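Local coordinates for protein major extracellular endoglucanase (Xanthomonas campestris pv. campestris, PDB 4TUF) that hydrolyses internal beta-1,4-glucosidic linkages in cellulose, lichenin and cereal beta-D-glucans, here represented by its family 5 catalytic domain, at residues Q18-T29 with F54-T65. Numbering follows the deposited sequence. Where two conformers were deposited one is given.
Sequences QLKGVNVFGFET and FNAVRLPFCPAT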
loop_
_atom_site.group_PDB
_atom_site.type_symbol
_atom_site.label_atom_id
_atom_site.label_comp_id
_atom_site.label_asym_id
_atom_site.label_seq_id
_atom_site.Cartn_x
_atom_site.Cartn_y
_atom_site.Cartn_z
ATOM N N GLN A 18 9.891 12.443 -0.003
ATOM C CA GLN A 18 9.822 11.502 1.110
ATOM C C GLN A 18 8.370 11.196 1.442
ATOM O O GLN A 18 7.584 12.103 1.723
ATOM C CB GLN A 18 10.529 12.054 2.341
ATOM C CG GLN A 18 10.524 11.087 3.503
ATOM C CD GLN A 18 10.954 11.731 4.801
ATOM O OE1 GLN A 18 11.121 12.951 4.878
ATOM N NE2 GLN A 18 11.129 10.915 5.834
ATOM N N LEU A 19 8.013 9.919 1.410
ATOM C CA LEU A 19 6.623 9.532 1.599
ATOM C C LEU A 19 6.315 9.206 3.049
ATOM O O LEU A 19 6.486 8.075 3.493
ATOM C CB LEU A 19 6.282 8.340 0.715
ATOM C CG LEU A 19 6.521 8.591 -0.770
ATOM C CD1 LEU A 19 6.330 7.309 -1.541
ATOM C CD2 LEU A 19 5.590 9.678 -1.279
ATOM N N LYS A 20 5.871 10.217 3.786
ATOM C CA LYS A 20 5.359 10.024 5.132
ATOM C C LYS A 20 3.904 9.585 5.008
ATOM O O LYS A 20 2.986 10.396 5.124
ATOM C CB LYS A 20 5.486 11.310 5.945
ATOM C CG LYS A 20 6.818 12.028 5.758
ATOM C CD LYS A 20 6.823 13.360 6.486
ATOM C CE LYS A 20 7.989 14.224 6.053
ATOM N NZ LYS A 20 8.048 15.524 6.792
ATOM N N GLY A 21 3.699 8.299 4.756
ATOM C CA GLY A 21 2.413 7.836 4.273
ATOM C C GLY A 21 1.534 7.051 5.222
ATOM O O GLY A 21 1.964 6.612 6.297
ATOM N N VAL A 22 0.284 6.877 4.802
ATOM C CA VAL A 22 -0.684 6.079 5.530
ATOM C C VAL A 22 -1.712 5.542 4.532
ATOM O O VAL A 22 -1.971 6.167 3.506
ATOM C CB VAL A 22 -1.369 6.900 6.651
ATOM C CG1 VAL A 22 -2.226 8.010 6.061
ATOM C CG2 VAL A 22 -2.192 6.002 7.567
ATOM N N ASN A 23 -2.265 4.366 4.816
ATOM C CA ASN A 23 -3.337 3.788 4.008
ATOM C C ASN A 23 -4.716 4.320 4.391
ATOM O O ASN A 23 -5.052 4.390 5.571
ATOM C CB ASN A 23 -3.340 2.267 4.145
ATOM C CG ASN A 23 -2.198 1.607 3.403
ATOM O OD1 ASN A 23 -2.358 1.170 2.260
ATOM N ND2 ASN A 23 -1.035 1.529 4.047
ATOM N N VAL A 24 -5.510 4.681 3.386
ATOM C CA VAL A 24 -6.874 5.163 3.601
ATOM C C VAL A 24 -7.860 4.274 2.851
ATOM O O VAL A 24 -8.021 4.424 1.641
ATOM C CB VAL A 24 -7.046 6.616 3.121
ATOM C CG1 VAL A 24 -8.455 7.105 3.418
ATOM C CG2 VAL A 24 -6.008 7.525 3.771
ATOM N N PHE A 25 -8.525 3.355 3.547
ATOM C CA PHE A 25 -9.398 2.345 2.952
ATOM C C PHE A 25 -10.836 2.810 2.771
ATOM O O PHE A 25 -11.257 3.793 3.379
ATOM C CB PHE A 25 -9.402 1.079 3.819
ATOM C CG PHE A 25 -8.125 0.299 3.760
ATOM C CD1 PHE A 25 -7.029 0.689 4.498
ATOM C CD2 PHE A 25 -8.022 -0.829 2.962
ATOM C CE1 PHE A 25 -5.855 -0.026 4.434
ATOM C CE2 PHE A 25 -6.850 -1.547 2.901
ATOM C CZ PHE A 25 -5.764 -1.147 3.639
ATOM N N GLY A 26 -11.596 2.053 1.987
ATOM C CA GLY A 26 -13.002 2.312 1.776
ATOM C C GLY A 26 -13.385 2.096 0.324
ATOM O O GLY A 26 -14.355 1.393 0.031
ATOM N N PHE A 27 -12.613 2.685 -0.587
ATOM C CA PHE A 27 -12.936 2.648 -2.013
ATOM C C PHE A 27 -12.831 1.244 -2.611
ATOM O O PHE A 27 -13.208 1.029 -3.763
ATOM C CB PHE A 27 -12.029 3.604 -2.798
ATOM C CG PHE A 27 -12.408 5.057 -2.673
ATOM C CD1 PHE A 27 -13.544 5.547 -3.297
ATOM C CD2 PHE A 27 -11.620 5.935 -1.944
ATOM C CE1 PHE A 27 -13.895 6.879 -3.186
ATOM C CE2 PHE A 27 -11.965 7.268 -1.830
ATOM C CZ PHE A 27 -13.104 7.741 -2.451
ATOM N N GLU A 28 -12.316 0.291 -1.839
ATOM C CA GLU A 28 -12.178 -1.074 -2.333
ATOM C C GLU A 28 -13.200 -1.989 -1.673
ATOM O O GLU A 28 -13.106 -3.212 -1.770
ATOM C CB GLU A 28 -10.752 -1.595 -2.099
ATOM C CG GLU A 28 -10.473 -2.177 -0.712
ATOM C CD GLU A 28 -10.618 -1.168 0.420
ATOM O OE1 GLU A 28 -10.680 0.055 0.150
ATOM O OE2 GLU A 28 -10.662 -1.611 1.590
ATOM N N THR A 29 -14.187 -1.391 -1.013
ATOM C CA THR A 29 -15.188 -2.161 -0.286
ATOM C C THR A 29 -16.588 -1.998 -0.862
ATOM O O THR A 29 -16.797 -1.263 -1.828
ATOM C CB THR A 29 -15.236 -1.760 1.192
ATOM O OG1 THR A 29 -15.925 -0.511 1.321
ATOM C CG2 THR A 29 -13.825 -1.638 1.756
ATOM N N PHE A 54 1.486 13.587 7.934
ATOM C CA PHE A 54 1.430 12.762 6.726
ATOM C C PHE A 54 1.439 13.636 5.477
ATOM O O PHE A 54 0.737 14.644 5.415
ATOM C CB PHE A 54 0.177 11.873 6.705
ATOM C CG PHE A 54 0.119 10.850 7.808
ATOM C CD1 PHE A 54 0.882 9.700 7.750
ATOM C CD2 PHE A 54 -0.730 11.024 8.887
ATOM C CE1 PHE A 54 0.815 8.756 8.758
ATOM C CE2 PHE A 54 -0.800 10.084 9.894
ATOM C CZ PHE A 54 -0.029 8.949 9.827
ATOM N N ASN A 55 2.226 13.247 4.480
ATOM C CA ASN A 55 2.217 13.953 3.206
ATOM C C ASN A 55 1.939 13.006 2.051
ATOM O O ASN A 55 2.070 13.379 0.888
ATOM C CB ASN A 55 3.543 14.675 2.980
ATOM C CG ASN A 55 4.645 13.746 2.514
ATOM O OD1 ASN A 55 4.632 12.548 2.801
ATOM N ND2 ASN A 55 5.615 14.299 1.796
ATOM N N ALA A 56 1.568 11.774 2.380
ATOM C CA ALA A 56 1.360 10.759 1.360
ATOM C C ALA A 56 0.257 9.796 1.764
ATOM O O ALA A 56 0.078 9.501 2.940
ATOM C CB ALA A 56 2.651 10.005 1.094
ATOM N N VAL A 57 -0.472 9.298 0.773
ATOM C CA VAL A 57 -1.623 8.447 1.016
ATOM C C VAL A 57 -1.669 7.297 0.005
ATOM O O VAL A 57 -1.447 7.494 -1.191
ATOM C CB VAL A 57 -2.935 9.275 0.955
ATOM C CG1 VAL A 57 -4.077 8.473 0.363
ATOM C CG2 VAL A 57 -3.302 9.799 2.331
ATOM N N ARG A 58 -1.936 6.093 0.498
ATOM C CA ARG A 58 -2.156 4.942 -0.364
ATOM C C ARG A 58 -3.657 4.656 -0.428
ATOM O O ARG A 58 -4.278 4.377 0.594
ATOM C CB ARG A 58 -1.384 3.729 0.158
ATOM C CG ARG A 58 -1.396 2.498 -0.747
ATOM C CD ARG A 58 -0.449 1.449 -0.179
ATOM N NE ARG A 58 -0.378 0.213 -0.957
ATOM C CZ ARG A 58 -1.073 -0.887 -0.680
ATOM N NH1 ARG A 58 -1.909 -0.904 0.352
ATOM N NH2 ARG A 58 -0.932 -1.970 -1.432
ATOM N N LEU A 59 -4.232 4.738 -1.626
ATOM C CA LEU A 59 -5.677 4.589 -1.824
ATOM C C LEU A 59 -6.086 3.261 -2.455
ATOM O O LEU A 59 -6.016 3.102 -3.673
ATOM C CB LEU A 59 -6.213 5.721 -2.705
ATOM C CG LEU A 59 -6.787 6.966 -2.040
ATOM C CD1 LEU A 59 -7.471 7.822 -3.087
ATOM C CD2 LEU A 59 -7.757 6.584 -0.939
ATOM N N PRO A 60 -6.518 2.300 -1.630
ATOM C CA PRO A 60 -7.113 1.092 -2.209
ATOM C C PRO A 60 -8.381 1.403 -3.010
ATOM O O PRO A 60 -9.151 2.278 -2.630
ATOM C CB PRO A 60 -7.438 0.236 -0.977
ATOM C CG PRO A 60 -6.478 0.707 0.079
ATOM C CD PRO A 60 -6.306 2.182 -0.176
ATOM N N PHE A 61 -8.578 0.701 -4.118
ATOM C CA PHE A 61 -9.819 0.795 -4.881
ATOM C C PHE A 61 -10.167 -0.581 -5.451
ATOM O O PHE A 61 -9.375 -1.512 -5.365
ATOM C CB PHE A 61 -9.700 1.825 -6.005
ATOM C CG PHE A 61 -8.748 1.420 -7.099
ATOM C CD1 PHE A 61 -9.192 0.686 -8.194
ATOM C CD2 PHE A 61 -7.406 1.767 -7.031
ATOM C CE1 PHE A 61 -8.312 0.301 -9.197
ATOM C CE2 PHE A 61 -6.525 1.386 -8.027
ATOM C CZ PHE A 61 -6.980 0.652 -9.113
ATOM N N CYS A 62 -11.352 -0.703 -6.034
ATOM C CA CYS A 62 -11.780 -1.941 -6.668
ATOM C C CYS A 62 -12.404 -1.577 -8.006
ATOM O O CYS A 62 -12.766 -0.421 -8.212
ATOM C CB CYS A 62 -12.767 -2.696 -5.777
ATOM S SG CYS A 62 -14.346 -1.843 -5.494
ATOM N N PRO A 63 -12.506 -2.545 -8.932
ATOM C CA PRO A 63 -13.095 -2.276 -10.247
ATOM C C PRO A 63 -14.478 -1.625 -10.190
ATOM O O PRO A 63 -14.709 -0.644 -10.899
ATOM C CB PRO A 63 -13.186 -3.667 -10.868
ATOM C CG PRO A 63 -12.031 -4.394 -10.287
ATOM C CD PRO A 63 -11.923 -3.899 -8.867
ATOM N N ALA A 64 -15.372 -2.156 -9.363
ATOM C CA ALA A 64 -16.731 -1.629 -9.257
ATOM C C ALA A 64 -16.754 -0.123 -8.984
ATOM O O ALA A 64 -17.598 0.597 -9.518
ATOM C CB ALA A 64 -17.498 -2.365 -8.175
ATOM N N THR A 65 -15.823 0.346 -8.158
ATOM C CA THR A 65 -15.733 1.765 -7.823
ATOM C C THR A 65 -15.466 2.626 -9.063
ATOM O O THR A 65 -15.915 3.775 -9.146
ATOM C CB THR A 65 -14.630 2.008 -6.773
ATOM O OG1 THR A 65 -15.029 1.424 -5.528
ATOM C CG2 THR A 65 -14.378 3.489 -6.567
HETATM O O HOH W 1 -9.840 3.520 -0.374
#
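The side chains of N23 and R58 run next to each other on the same face of two parallel strands. R58 NH1 donates to N23 OD1 at 2.9 Å, nearly straight at 167°. The oxygen sits at the edge of the guanidinium, in its plane. R58 CG is anti to the backbone N (chi1 -173°) and the chain runs extended to NE, which brings NH1 to OD1. The amide and guanidinium planes stand 72° apart. N23 ND2 is held by Y311 O and G277 O.

The backbones join through V22 N to A56 O, R58 N to V22 O and V24 N to R58 O. Just before strand 56-61, both polar atoms of the N55 amide bond to backbone. Its ND2 donates to Q18 O at 3.0 Å, and its OD1 accepts from K20 N at 2.8 Å. Further on, T65 OG1 donates to F27 O. One water donates to V24 O and P60 O and accepts from F27 N.

V22 CB makes a CH-pi contact over the face of the F54 ring. V24 CG2 meets V57 CG2 at 3.8 Å, and L59 CD2 touches the edge of the F27 ring.

R58 also forms salt bridges to D153, E196 and E278, the probable nucleophile, so the N23-R58 bond lies in the probable active site. Strand 16-23, helix 42-51 and strand 56-61 follow one another as a beta-alpha-beta unit, its two strands adjacent and parallel in the TIM barrel.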